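Extracellular solute-binding protein, family 3 (Methylophaga aminisulfidivorans MP, PDB 5SV6) is of unknown exact function but has a periplasmic binding protein-like architecture and is probably linked to the periplasmic methanol dehydrogenase system. Local coordinates at residues 130-133 with 139-142; 152-157 with 164-169; 61-66 with 82-87. All coordinates share one frame; numbering follows the deposited sequence.

Contact 1 (130-133 with 139-142); sequences FIYP and DIKN
One face of the Phe130 ring carries the branch methyl of Ile140: CG2 stands 4.2 Å from the centre of the Phe130 ring, 21° off its normal. The methyl is displaced toward the CG side, with 3.9 Å between Ile140 CG2 and Phe130 CG. The far end of the same ring meets backbone. Phe130 CE2 comes to 3.8 Å from Asn142 CA, at a slant to the ring plane, and CZ lies near the carbonyl of that residue. Trp143, the next residue along the loop, meets the Phe130 ring edge-to-face, and His213 meets it with the planes inclined by about 50°.

The Tyr132 ring runs past Ile140 in the opposite direction, its CE1 3.9 Å from Ile140 CB. Ile140 thus offers CG2 to one aromatic residue and CB to the other. Its CG2 is anti to the backbone N (CG1 at chi1 -66°), a setting that directs the methyl to Phe130. At the phenol end, Tyr132 OH lies 3.2 Å from Ile140 O, and a water bridges the segments: it is 2.6 Å from Tyr132 OH and accepts a 3.2 Å hydrogen bond from Ile140 N. The Asn142 amide turns elsewhere, OD1 to the backbone N of Gln144 and ND2 to Glu236.

Phe130 and Tyr132 alternate with Ile131 along the end of strand 118-133, which pairs with strands 211-215 and 230-234. The returning loop lays Ile140 against the same side, where helix 146-149 also packs: a loop folded back over the end of one strand on one face of the mixed sheet in the periplasmic binding protein-like fold.

Contact 2 (152-157 with 164-169); sequences SKFAIV and VMLREI
Leu166, on helix 161-168, packs onto Phe154 and Ile156 of strand 154-156, joining a helix to the sheet it covers in an alpha/beta, periplasmic binding protein-like fold. Its CB leaves the helix in the direction of the strand, and CG then splits the side chain between two neighbours.

The CD1 branch goes over a face of the Phe154 ring. Leu166 CD1 sits 3.9 Å from the centre of the Phe154 ring, only 20° off the normal, in a CH-pi contact displaced toward the rim; on that side Phe154 CD2 is 3.7 Å from Leu166 CD1. Leu166 CD2 has two partners, Phe154 CB at 3.9 Å and the terminal methyl of Ile156. The leucine chi1 lies off the staggered values (-137°), and in this position its two methyls are spread over the two residues, 154 and 156, that face the helix.

Ala155, between them, points the other way, as expected for a strand with alternating faces. Strand 154-156 runs parallel to 211-215, and Phe154 and Ile156 also touch Ile211 and His213 of that strand. Trp143 and Asn175 add to the surroundings of Leu166. No hydrogen bond links the two segments, so shape and apolar surface alone join them here.

Ile156 carries CG1 between its backbone N and carbonyl carbon (chi1 67°), and its CD1 reaches Leu166 CD2 tip to tip at 3.6 Å.

Contact 3 (61-66 with 82-87); sequences KQQEGF and LEFVWS
Lys61 lays its backbone over one face of the Trp86 indole: CA stands 3.7 Å from the centre of the six-membered ring and 12° off its normal, a CH-pi contact made by a main-chain carbon. The carbonyl follows, with Lys61 O 3.7 Å from Trp86 CZ2. On the opposite indole face lies Phe84 CB, two residues earlier on the same strand, so Trp86 is layered between the loop and its own strand. The Phe84 ring is flanked in turn by Leu82 CD1 on one face and Trp86 CH2 on the other, giving a row of side chains along one side of strand 82-87.

Van der Waals contacts of the Lys61 and Gln63 side chains, at a ring edge or aslant, form the second kind. The lysine chain crosses the indole obliquely: Lys61 CG lies anti to its own N (chi1 -167°), which carries it alongside the indole, 4.1 Å from Trp86 CE2. Gln63 reaches both aromatic residues. Gln63 CG meets the edge of the indole near the ring plane, 4.0 Å from Trp86 CZ2. Its amide carbon, Gln63 CD, comes to 3.5 Å from Phe84 CE2. The amide and the Phe84 ring are inclined by 58°, a slanting approach rather than a flat stack.

No hydrogen bond crosses between the segments. The loop leads from strand 59-60, through Gly65 as N-cap, into helix 66-77, the helix of a beta-alpha-beta crossover between parallel strands 47-52 and 82-87; Asn68 and Ala71 of that helix also touch Phe84. Chemically, Lys61 uses its backbone and CG, and Gln63 its CG and a tilted amide, to cover part of the two rings, while the lysine chain runs on extended past the indole, Lys61 being an exposed residue.

How the contacts relate
Contacts 1 and 2 are buried, and their centres lie about 13 Å apart on the same side of the chain's centre; contact 3 is at the surface, with its centre about 33 Å from each of theirs, across that centre. All three reach one mixed sheet. Contacts 1 and 2 share strand 211-215 as a neighbour, and Trp143 adjoins both. Chemistry follows place: contact 2 is wholly apolar, contact 1 adds a water bridge at the end of a buried aromatic patch, and contact 3 sets long polar chains and backbone against rings. Along the chain contact 3 closes first, then 1, then 2.

Contact 1 (130-133 with 139-142)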
ATOM      1  N   PHE A 130       7.298   6.566   8.489  1.00  7.89           N
ATOM      2  CA  PHE A 130       8.013   6.058   9.656  1.00  7.95           C
ATOM      3  C   PHE A 130       7.033   5.786  10.777  1.00  9.59           C
ATOM      4  O   PHE A 130       6.182   6.620  11.084  1.00 10.75           O
ATOM      5  CB  PHE A 130       9.047   7.074  10.131  1.00  8.73           C
ATOM      6  CG  PHE A 130      10.084   7.386   9.104  1.00 10.70           C
ATOM      7  CD1 PHE A 130      11.180   6.547   8.936  1.00 10.07           C
ATOM      8  CD2 PHE A 130       9.956   8.501   8.291  1.00 11.03           C
ATOM      9  CE1 PHE A 130      12.129   6.815   7.972  1.00 10.27           C
ATOM     10  CE2 PHE A 130      10.905   8.784   7.332  1.00 11.81           C
ATOM     11  CZ  PHE A 130      11.997   7.946   7.176  1.00 11.11           C
ATOM     12  N   ILE A 131       7.147   4.609  11.378  1.00  8.62           N
ATOM     13  CA  ILE A 131       6.245   4.199  12.435  1.00  9.04           C
ATOM     14  C   ILE A 131       7.071   3.750  13.637  1.00  8.89           C
ATOM     15  O   ILE A 131       7.841   2.799  13.538  1.00 10.07           O
ATOM     16  CB  ILE A 131       5.325   3.067  11.947  1.00  8.46           C
ATOM     17  CG1 ILE A 131       4.381   3.600  10.857  1.00  7.64           C
ATOM     18  CG2 ILE A 131       4.539   2.469  13.116  1.00 10.44           C
ATOM     19  CD1 ILE A 131       3.691   2.520  10.015  1.00 10.53           C
ATOM     20  N   TYR A 132       6.910   4.439  14.766  1.00  7.74           N
ATOM     21  CA  TYR A 132       7.738   4.205  15.943  1.00  9.56           C
ATOM     22  C   TYR A 132       6.978   4.545  17.232  1.00 12.05           C
ATOM     23  O   TYR A 132       5.929   5.189  17.175  1.00 14.14           O
ATOM     24  CB  TYR A 132       9.053   5.001  15.834  1.00 10.93           C
ATOM     25  CG  TYR A 132       8.891   6.477  15.571  1.00 12.84           C
ATOM     26  CD1 TYR A 132       8.776   6.959  14.279  1.00 13.88           C
ATOM     27  CD2 TYR A 132       8.879   7.394  16.617  1.00 14.60           C
ATOM     28  CE1 TYR A 132       8.628   8.318  14.030  1.00 14.86           C
ATOM     29  CE2 TYR A 132       8.734   8.749  16.383  1.00 15.35           C
ATOM     30  CZ  TYR A 132       8.612   9.206  15.089  1.00 19.69           C
ATOM     31  OH  TYR A 132       8.474  10.557  14.847  1.00 21.82           O
ATOM     32  N   PRO A 133       7.484   4.101  18.401  1.00 12.21           N
ATOM     33  CA  PRO A 133       6.686   4.343  19.609  1.00 15.52           C
ATOM     34  C   PRO A 133       6.608   5.821  19.958  1.00 14.24           C
ATOM     35  O   PRO A 133       7.603   6.533  19.845  1.00 14.32           O
ATOM     36  CB  PRO A 133       7.455   3.585  20.704  1.00 16.45           C
ATOM     37  CG  PRO A 133       8.220   2.539  19.972  1.00 14.82           C
ATOM     38  CD  PRO A 133       8.636   3.224  18.682  1.00 14.61           C
ATOM     39  N   ASP A 139      13.162  11.741  17.708  1.00 17.69           N
ATOM     40  CA  ASP A 139      13.044  12.817  16.716  1.00 19.08           C
ATOM     41  C   ASP A 139      13.233  12.239  15.316  1.00 17.09           C
ATOM     42  O   ASP A 139      14.357  12.135  14.838  1.00 19.42           O
ATOM     43  CB  ASP A 139      14.103  13.900  17.005  1.00 21.33           C
ATOM     44  CG  ASP A 139      14.205  14.975  15.909  1.00 20.85           C
ATOM     45  OD1 ASP A 139      13.435  14.961  14.918  1.00 18.86           O
ATOM     46  OD2 ASP A 139      15.075  15.862  16.060  1.00 15.51           O
ATOM     47  N   ILE A 140      12.147  11.864  14.647  1.00 14.58           N
ATOM     48  CA  ILE A 140      12.289  11.309  13.302  1.00 15.43           C
ATOM     49  C   ILE A 140      11.334  11.919  12.285  1.00 17.01           C
ATOM     50  O   ILE A 140      10.123  11.711  12.344  1.00 21.26           O
ATOM     51  CB  ILE A 140      12.216   9.765  13.285  1.00 18.24           C
ATOM     52  CG1 ILE A 140      13.420   9.184  14.036  1.00 18.81           C
ATOM     53  CG2 ILE A 140      12.206   9.241  11.838  1.00 16.62           C
ATOM     54  CD1 ILE A 140      13.472   7.692  14.074  1.00 18.50           C
ATOM     55  N   LYS A 141      11.899  12.679  11.355  1.00 13.79           N
ATOM     56  CA  LYS A 141      11.110  13.454  10.410  1.00 17.18           C
ATOM     57  C   LYS A 141      11.320  12.967   8.984  1.00 16.09           C
ATOM     58  O   LYS A 141      10.433  13.086   8.138  1.00 15.50           O
ATOM     59  CB  LYS A 141      11.496  14.931  10.496  1.00 17.75           C
ATOM     60  CG  LYS A 141      11.071  15.613  11.792  1.00 22.17           C
ATOM     61  CD  LYS A 141       9.622  16.097  11.733  1.00 26.33           C
ATOM     62  CE  LYS A 141       9.365  17.220  12.734  1.00 29.11           C
ATOM     63  NZ  LYS A 141       9.578  16.786  14.144  1.00 27.66           N
ATOM     64  N   ASN A 142      12.502  12.427   8.721  1.00 13.06           N
ATOM     65  CA  ASN A 142      12.848  12.027   7.366  1.00 13.43           C
ATOM     66  C   ASN A 142      14.069  11.129   7.362  1.00 12.37           C
ATOM     67  O   ASN A 142      14.611  10.816   8.423  1.00 14.80           O
ATOM     68  CB  ASN A 142      13.060  13.264   6.472  1.00 14.90           C
ATOM     69  CG  ASN A 142      14.170  14.173   6.971  1.00 16.13           C
ATOM     70  OD1 ASN A 142      15.219  13.718   7.436  1.00 14.74           O
ATOM     71  ND2 ASN A 142      13.944  15.479   6.864  1.00 18.96           N
TER
HETATM   72  O   HOH W   1       9.366  12.683  16.065  1.00 27.61           O

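Contact 2 (152-157 with 164-169)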
ATOM      1  N   SER A 152      19.095  -0.275  14.481  1.00 15.24           N
ATOM      2  CA  SER A 152      19.623  -1.448  13.795  1.00 14.20           C
ATOM      3  C   SER A 152      18.545  -2.348  13.188  1.00 14.26           C
ATOM      4  O   SER A 152      18.812  -3.062  12.223  1.00 14.02           O
ATOM      5  CB  SER A 152      20.475  -2.270  14.761  1.00 18.83           C
ATOM      6  OG  SER A 152      21.520  -1.472  15.289  1.00 23.97           O
ATOM      7  N   LYS A 153      17.336  -2.308  13.751  1.00 13.15           N
ATOM      8  CA  LYS A 153      16.245  -3.190  13.312  1.00 13.16           C
ATOM      9  C   LYS A 153      15.115  -2.398  12.667  1.00 11.47           C
ATOM     10  O   LYS A 153      14.383  -1.691  13.356  1.00 10.34           O
ATOM     11  CB  LYS A 153      15.686  -3.974  14.505  1.00 14.78           C
ATOM     12  CG  LYS A 153      16.697  -4.892  15.198  1.00 17.84           C
ATOM     13  CD  LYS A 153      16.800  -6.213  14.473  1.00 21.91           C
ATOM     14  CE  LYS A 153      17.843  -7.137  15.108  1.00 26.79           C
ATOM     15  NZ  LYS A 153      17.288  -7.911  16.259  1.00 25.65           N
ATOM     16  N   PHE A 154      14.957  -2.554  11.355  1.00 10.94           N
ATOM     17  CA  PHE A 154      14.008  -1.770  10.575  1.00 10.37           C
ATOM     18  C   PHE A 154      12.965  -2.686   9.927  1.00 11.06           C
ATOM     19  O   PHE A 154      13.296  -3.518   9.090  1.00 11.17           O
ATOM     20  CB  PHE A 154      14.747  -0.984   9.484  1.00 11.05           C
ATOM     21  CG  PHE A 154      15.790  -0.025  10.017  1.00 10.25           C
ATOM     22  CD1 PHE A 154      17.042  -0.482  10.403  1.00 12.75           C
ATOM     23  CD2 PHE A 154      15.527   1.336  10.096  1.00 11.84           C
ATOM     24  CE1 PHE A 154      18.001   0.394  10.894  1.00 11.59           C
ATOM     25  CE2 PHE A 154      16.488   2.227  10.581  1.00 10.97           C
ATOM     26  CZ  PHE A 154      17.725   1.748  10.974  1.00 13.61           C
ATOM     27  N   ALA A 155      11.699  -2.535  10.300  1.00 10.75           N
ATOM     28  CA  ALA A 155      10.670  -3.348   9.662  1.00 11.18           C
ATOM     29  C   ALA A 155      10.263  -2.705   8.332  1.00 11.42           C
ATOM     30  O   ALA A 155       9.564  -1.687   8.323  1.00 10.34           O
ATOM     31  CB  ALA A 155       9.476  -3.503  10.585  1.00 10.41           C
ATOM     32  N   ILE A 156      10.728  -3.276   7.219  1.00  9.65           N
ATOM     33  CA  ILE A 156      10.412  -2.759   5.886  1.00 11.11           C
ATOM     34  C   ILE A 156      10.046  -3.853   4.879  1.00 13.88           C
ATOM     35  O   ILE A 156      10.271  -5.043   5.117  1.00 14.01           O
ATOM     36  CB  ILE A 156      11.576  -1.939   5.287  1.00 10.67           C
ATOM     37  CG1 ILE A 156      12.773  -2.853   4.989  1.00 13.30           C
ATOM     38  CG2 ILE A 156      11.962  -0.778   6.220  1.00  9.29           C
ATOM     39  CD1 ILE A 156      13.740  -2.279   3.980  1.00 14.91           C
ATOM     40  N   VAL A 157       9.492  -3.430   3.748  1.00 13.83           N
ATOM     41  CA  VAL A 157       9.166  -4.343   2.660  1.00 16.05           C
ATOM     42  C   VAL A 157      10.225  -4.255   1.562  1.00 15.20           C
ATOM     43  O   VAL A 157      10.484  -3.178   1.020  1.00 15.97           O
ATOM     44  CB  VAL A 157       7.775  -4.025   2.067  1.00 16.69           C
ATOM     45  CG1 VAL A 157       7.439  -4.980   0.920  1.00 19.50           C
ATOM     46  CG2 VAL A 157       6.706  -4.089   3.148  1.00 13.23           C
ATOM     47  N   VAL A 164      15.579   1.069  -0.868  1.00 14.26           N
ATOM     48  CA  VAL A 164      16.499   2.010  -1.499  1.00 16.14           C
ATOM     49  C   VAL A 164      17.114   2.945  -0.454  1.00 13.31           C
ATOM     50  O   VAL A 164      18.316   3.152  -0.438  1.00 15.62           O
ATOM     51  CB  VAL A 164      15.795   2.827  -2.616  1.00 16.46           C
ATOM     52  CG1 VAL A 164      16.796   3.724  -3.342  1.00 17.10           C
ATOM     53  CG2 VAL A 164      15.104   1.884  -3.609  1.00 15.28           C
HETATM   54  N   MSE A 165      16.294   3.457   0.457  1.00 13.84           N
HETATM   55  CA  MSE A 165      16.780   4.406   1.456  1.00 14.57           C
HETATM   56  C   MSE A 165      17.585   3.757   2.581  1.00 14.57           C
HETATM   57  O   MSE A 165      18.475   4.382   3.158  1.00 14.22           O
HETATM   58  CB  MSE A 165      15.623   5.227   2.029  1.00 13.92           C
HETATM   59  CG  MSE A 165      14.913   6.096   1.004  1.00 13.10           C
HETATM   60 SE   MSE A 165      16.196   7.131  -0.078  1.00 25.15          SE
HETATM   61  CE  MSE A 165      17.148   8.061   1.364  1.00 18.10           C
ATOM     62  N   LEU A 166      17.285   2.500   2.892  1.00 14.85           N
ATOM     63  CA  LEU A 166      18.056   1.787   3.908  1.00 14.24           C
ATOM     64  C   LEU A 166      19.483   1.557   3.407  1.00 16.01           C
ATOM     65  O   LEU A 166      20.454   1.658   4.166  1.00 17.08           O
ATOM     66  CB  LEU A 166      17.379   0.460   4.264  1.00 14.61           C
ATOM     67  CG  LEU A 166      17.325   0.108   5.753  1.00 18.21           C
ATOM     68  CD1 LEU A 166      16.795   1.269   6.589  1.00 13.10           C
ATOM     69  CD2 LEU A 166      16.497  -1.163   6.000  1.00 12.09           C
ATOM     70  N   ARG A 167      19.604   1.247   2.123  1.00 15.66           N
ATOM     71  CA  ARG A 167      20.924   1.131   1.510  1.00 17.67           C
ATOM     72  C   ARG A 167      21.620   2.487   1.539  1.00 17.88           C
ATOM     73  O   ARG A 167      22.794   2.588   1.901  1.00 19.38           O
ATOM     74  CB  ARG A 167      20.805   0.647   0.072  1.00 18.43           C
ATOM     75  CG  ARG A 167      20.177  -0.725  -0.077  1.00 19.17           C
ATOM     76  CD  ARG A 167      20.199  -1.139  -1.532  1.00 20.00           C
ATOM     77  NE  ARG A 167      19.679  -2.482  -1.747  1.00 22.54           N
ATOM     78  CZ  ARG A 167      20.444  -3.565  -1.822  1.00 24.32           C
ATOM     79  NH1 ARG A 167      21.758  -3.449  -1.690  1.00 23.89           N
ATOM     80  NH2 ARG A 167      19.897  -4.756  -2.036  1.00 26.22           N
ATOM     81  N   GLU A 168      20.879   3.531   1.177  1.00 17.83           N
ATOM     82  CA  GLU A 168      21.414   4.887   1.175  1.00 19.55           C
ATOM     83  C   GLU A 168      22.061   5.265   2.507  1.00 20.16           C
ATOM     84  O   GLU A 168      23.142   5.850   2.520  1.00 18.67           O
ATOM     85  CB  GLU A 168      20.333   5.912   0.805  1.00 19.85           C
ATOM     86  CG  GLU A 168      20.774   7.371   0.978  1.00 23.66           C
ATOM     87  CD  GLU A 168      21.846   7.793  -0.023  1.00 25.87           C
ATOM     88  OE1 GLU A 168      22.033   7.080  -1.031  1.00 25.62           O
ATOM     89  OE2 GLU A 168      22.492   8.846   0.193  1.00 28.10           O
ATOM     90  N   ILE A 169      21.415   4.926   3.623  1.00 16.86           N
ATOM     91  CA  ILE A 169      21.979   5.244   4.936  1.00 17.41           C
ATOM     92  C   ILE A 169      22.810   4.111   5.544  1.00 17.97           C
ATOM     93  O   ILE A 169      23.115   4.137   6.735  1.00 17.82           O
ATOM     94  CB  ILE A 169      20.921   5.712   5.966  1.00 20.92           C
ATOM     95  CG1 ILE A 169      19.964   4.576   6.337  1.00 16.01           C
ATOM     96  CG2 ILE A 169      20.163   6.934   5.456  1.00 19.48           C
ATOM     97  CD1 ILE A 169      19.177   4.864   7.580  1.00 16.27           C
TER

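Contact 3 (61-66 with 82-87)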
ATOM      1  N   LYS A  61     -11.851 -12.070   0.836  1.00 14.40           N
ATOM      2  CA  LYS A  61     -13.045 -12.681   0.260  1.00 14.14           C
ATOM      3  C   LYS A  61     -14.310 -12.291   1.032  1.00 17.90           C
ATOM      4  O   LYS A  61     -15.410 -12.311   0.476  1.00 19.69           O
ATOM      5  CB  LYS A  61     -12.903 -14.205   0.150  1.00 19.75           C
ATOM      6  CG  LYS A  61     -13.975 -14.854  -0.735  1.00 20.24           C
ATOM      7  CD  LYS A  61     -13.576 -16.247  -1.176  1.00 23.80           C
ATOM      8  CE  LYS A  61     -14.634 -16.867  -2.080  1.00 26.06           C
ATOM      9  NZ  LYS A  61     -14.117 -18.088  -2.755  1.00 29.42           N
ATOM     10  N   GLN A  62     -14.150 -11.904   2.297  1.00 13.79           N
ATOM     11  CA  GLN A  62     -15.299 -11.472   3.106  1.00 16.21           C
ATOM     12  C   GLN A  62     -15.658 -10.004   2.897  1.00 16.59           C
ATOM     13  O   GLN A  62     -16.563  -9.471   3.549  1.00 18.12           O
ATOM     14  CB  GLN A  62     -15.070 -11.777   4.587  1.00 19.00           C
ATOM     15  CG  GLN A  62     -15.119 -13.259   4.909  1.00 18.75           C
ATOM     16  CD  GLN A  62     -13.926 -14.015   4.360  1.00 21.28           C
ATOM     17  OE1 GLN A  62     -12.770 -13.681   4.648  1.00 24.15           O
ATOM     18  NE2 GLN A  62     -14.194 -15.025   3.547  1.00 20.83           N
ATOM     19  N   GLN A  63     -14.945  -9.359   1.974  1.00 13.28           N
ATOM     20  CA  GLN A  63     -15.209  -7.975   1.582  1.00 13.90           C
ATOM     21  C   GLN A  63     -14.993  -6.999   2.731  1.00 14.14           C
ATOM     22  O   GLN A  63     -15.647  -5.959   2.811  1.00 13.00           O
ATOM     23  CB  GLN A  63     -16.609  -7.832   0.968  1.00 16.50           C
ATOM     24  CG  GLN A  63     -16.825  -8.744  -0.243  1.00 15.67           C
ATOM     25  CD  GLN A  63     -18.193  -8.560  -0.897  1.00 21.18           C
ATOM     26  OE1 GLN A  63     -18.796  -7.482  -0.834  1.00 19.67           O
ATOM     27  NE2 GLN A  63     -18.684  -9.618  -1.526  1.00 20.36           N
ATOM     28  N   GLU A  64     -14.048  -7.332   3.604  1.00 13.83           N
ATOM     29  CA  GLU A  64     -13.772  -6.520   4.790  1.00 14.07           C
ATOM     30  C   GLU A  64     -12.671  -5.464   4.587  1.00 14.42           C
ATOM     31  O   GLU A  64     -12.435  -4.622   5.465  1.00 15.75           O
ATOM     32  CB  GLU A  64     -13.428  -7.430   5.965  1.00 15.35           C
ATOM     33  CG  GLU A  64     -14.583  -8.334   6.368  1.00 14.53           C
ATOM     34  CD  GLU A  64     -14.176  -9.388   7.368  1.00 19.02           C
ATOM     35  OE1 GLU A  64     -13.000  -9.815   7.352  1.00 18.00           O
ATOM     36  OE2 GLU A  64     -15.041  -9.790   8.174  1.00 20.24           O
ATOM     37  N   GLY A  65     -12.021  -5.491   3.429  1.00 10.05           N
ATOM     38  CA  GLY A  65     -10.934  -4.567   3.159  1.00  9.54           C
ATOM     39  C   GLY A  65     -11.429  -3.208   2.683  1.00  9.65           C
ATOM     40  O   GLY A  65     -12.549  -3.103   2.195  1.00  9.97           O
ATOM     41  N   PHE A  66     -10.597  -2.175   2.797  1.00  9.65           N
ATOM     42  CA  PHE A  66     -11.029  -0.828   2.397  1.00 10.17           C
ATOM     43  C   PHE A  66     -11.281  -0.687   0.893  1.00  8.94           C
ATOM     44  O   PHE A  66     -12.175   0.064   0.480  1.00  7.36           O
ATOM     45  CB  PHE A  66     -10.130   0.295   2.968  1.00  8.87           C
ATOM     46  CG  PHE A  66      -8.812   0.490   2.251  1.00  8.96           C
ATOM     47  CD1 PHE A  66      -8.737   1.240   1.086  1.00  8.85           C
ATOM     48  CD2 PHE A  66      -7.644  -0.013   2.785  1.00  9.77           C
ATOM     49  CE1 PHE A  66      -7.530   1.437   0.448  1.00 10.18           C
ATOM     50  CE2 PHE A  66      -6.440   0.177   2.151  1.00 10.18           C
ATOM     51  CZ  PHE A  66      -6.378   0.904   0.981  1.00  8.21           C
ATOM     52  N   LEU A  82     -22.036  -5.146  -8.693  1.00 17.52           N
ATOM     53  CA  LEU A  82     -20.656  -5.485  -8.385  1.00 17.65           C
ATOM     54  C   LEU A  82     -20.429  -6.992  -8.405  1.00 19.02           C
ATOM     55  O   LEU A  82     -21.150  -7.760  -7.760  1.00 14.40           O
ATOM     56  CB  LEU A  82     -20.260  -4.879  -7.035  1.00 17.12           C
ATOM     57  CG  LEU A  82     -18.921  -5.279  -6.422  1.00 16.14           C
ATOM     58  CD1 LEU A  82     -17.748  -4.947  -7.344  1.00 15.97           C
ATOM     59  CD2 LEU A  82     -18.763  -4.614  -5.068  1.00 17.35           C
ATOM     60  N   GLU A  83     -19.441  -7.412  -9.186  1.00 15.45           N
ATOM     61  CA  GLU A  83     -19.035  -8.806  -9.239  1.00 16.73           C
ATOM     62  C   GLU A  83     -17.534  -8.879  -8.951  1.00 16.96           C
ATOM     63  O   GLU A  83     -16.722  -8.419  -9.753  1.00 16.54           O
ATOM     64  CB  GLU A  83     -19.336  -9.383 -10.634  1.00 16.43           C
ATOM     65  CG  GLU A  83     -18.846 -10.800 -10.865  1.00 22.45           C
ATOM     66  CD  GLU A  83     -19.154 -11.312 -12.268  1.00 26.97           C
ATOM     67  OE1 GLU A  83     -20.043 -10.744 -12.940  1.00 26.48           O
ATOM     68  OE2 GLU A  83     -18.492 -12.279 -12.704  1.00 29.49           O
ATOM     69  N   PHE A  84     -17.163  -9.453  -7.815  1.00 14.39           N
ATOM     70  CA  PHE A  84     -15.755  -9.691  -7.541  1.00 14.31           C
ATOM     71  C   PHE A  84     -15.240 -10.932  -8.244  1.00 14.88           C
ATOM     72  O   PHE A  84     -15.921 -11.953  -8.296  1.00 12.77           O
ATOM     73  CB  PHE A  84     -15.515  -9.857  -6.048  1.00 12.80           C
ATOM     74  CG  PHE A  84     -15.569  -8.581  -5.279  1.00 14.64           C
ATOM     75  CD1 PHE A  84     -14.554  -7.637  -5.400  1.00 14.26           C
ATOM     76  CD2 PHE A  84     -16.608  -8.332  -4.403  1.00 14.95           C
ATOM     77  CE1 PHE A  84     -14.599  -6.468  -4.681  1.00 11.37           C
ATOM     78  CE2 PHE A  84     -16.649  -7.164  -3.668  1.00 14.89           C
ATOM     79  CZ  PHE A  84     -15.644  -6.222  -3.818  1.00 13.02           C
ATOM     80  N   VAL A  85     -14.022 -10.838  -8.768  1.00 12.26           N
ATOM     81  CA  VAL A  85     -13.310 -11.993  -9.278  1.00 13.02           C
ATOM     82  C   VAL A  85     -12.105 -12.166  -8.383  1.00 13.19           C
ATOM     83  O   VAL A  85     -11.189 -11.350  -8.400  1.00 11.39           O
ATOM     84  CB  VAL A  85     -12.857 -11.784 -10.735  1.00 15.48           C
ATOM     85  CG1 VAL A  85     -11.955 -12.916 -11.185  1.00 16.53           C
ATOM     86  CG2 VAL A  85     -14.063 -11.652 -11.646  1.00 17.09           C
ATOM     87  N   TRP A  86     -12.126 -13.221  -7.579  1.00 14.04           N
ATOM     88  CA  TRP A  86     -11.152 -13.398  -6.505  1.00 14.67           C
ATOM     89  C   TRP A  86      -9.901 -14.114  -6.971  1.00 17.10           C
ATOM     90  O   TRP A  86      -9.976 -15.089  -7.723  1.00 18.83           O
ATOM     91  CB  TRP A  86     -11.790 -14.147  -5.314  1.00 15.07           C
ATOM     92  CG  TRP A  86     -13.004 -13.447  -4.755  1.00 12.48           C
ATOM     93  CD1 TRP A  86     -14.317 -13.789  -4.941  1.00 15.48           C
ATOM     94  CD2 TRP A  86     -13.009 -12.281  -3.922  1.00 14.11           C
ATOM     95  NE1 TRP A  86     -15.136 -12.906  -4.275  1.00 17.75           N
ATOM     96  CE2 TRP A  86     -14.356 -11.970  -3.642  1.00 13.92           C
ATOM     97  CE3 TRP A  86     -12.001 -11.469  -3.387  1.00 11.97           C
ATOM     98  CZ2 TRP A  86     -14.723 -10.875  -2.856  1.00 15.22           C
ATOM     99  CZ3 TRP A  86     -12.363 -10.385  -2.609  1.00 11.77           C
ATOM    100  CH2 TRP A  86     -13.716 -10.095  -2.348  1.00 12.83           C
ATOM    101  N   SER A  87      -8.750 -13.614  -6.529  1.00 15.45           N
ATOM    102  CA  SER A  87      -7.471 -14.256  -6.778  1.00 18.66           C
ATOM    103  C   SER A  87      -6.882 -14.787  -5.482  1.00 20.97           C
ATOM    104  O   SER A  87      -6.994 -14.156  -4.428  1.00 16.72           O
ATOM    105  CB  SER A  87      -6.483 -13.283  -7.422  1.00 20.41           C
ATOM    106  OG  SER A  87      -5.156 -13.784  -7.329  1.00 20.08           O
TER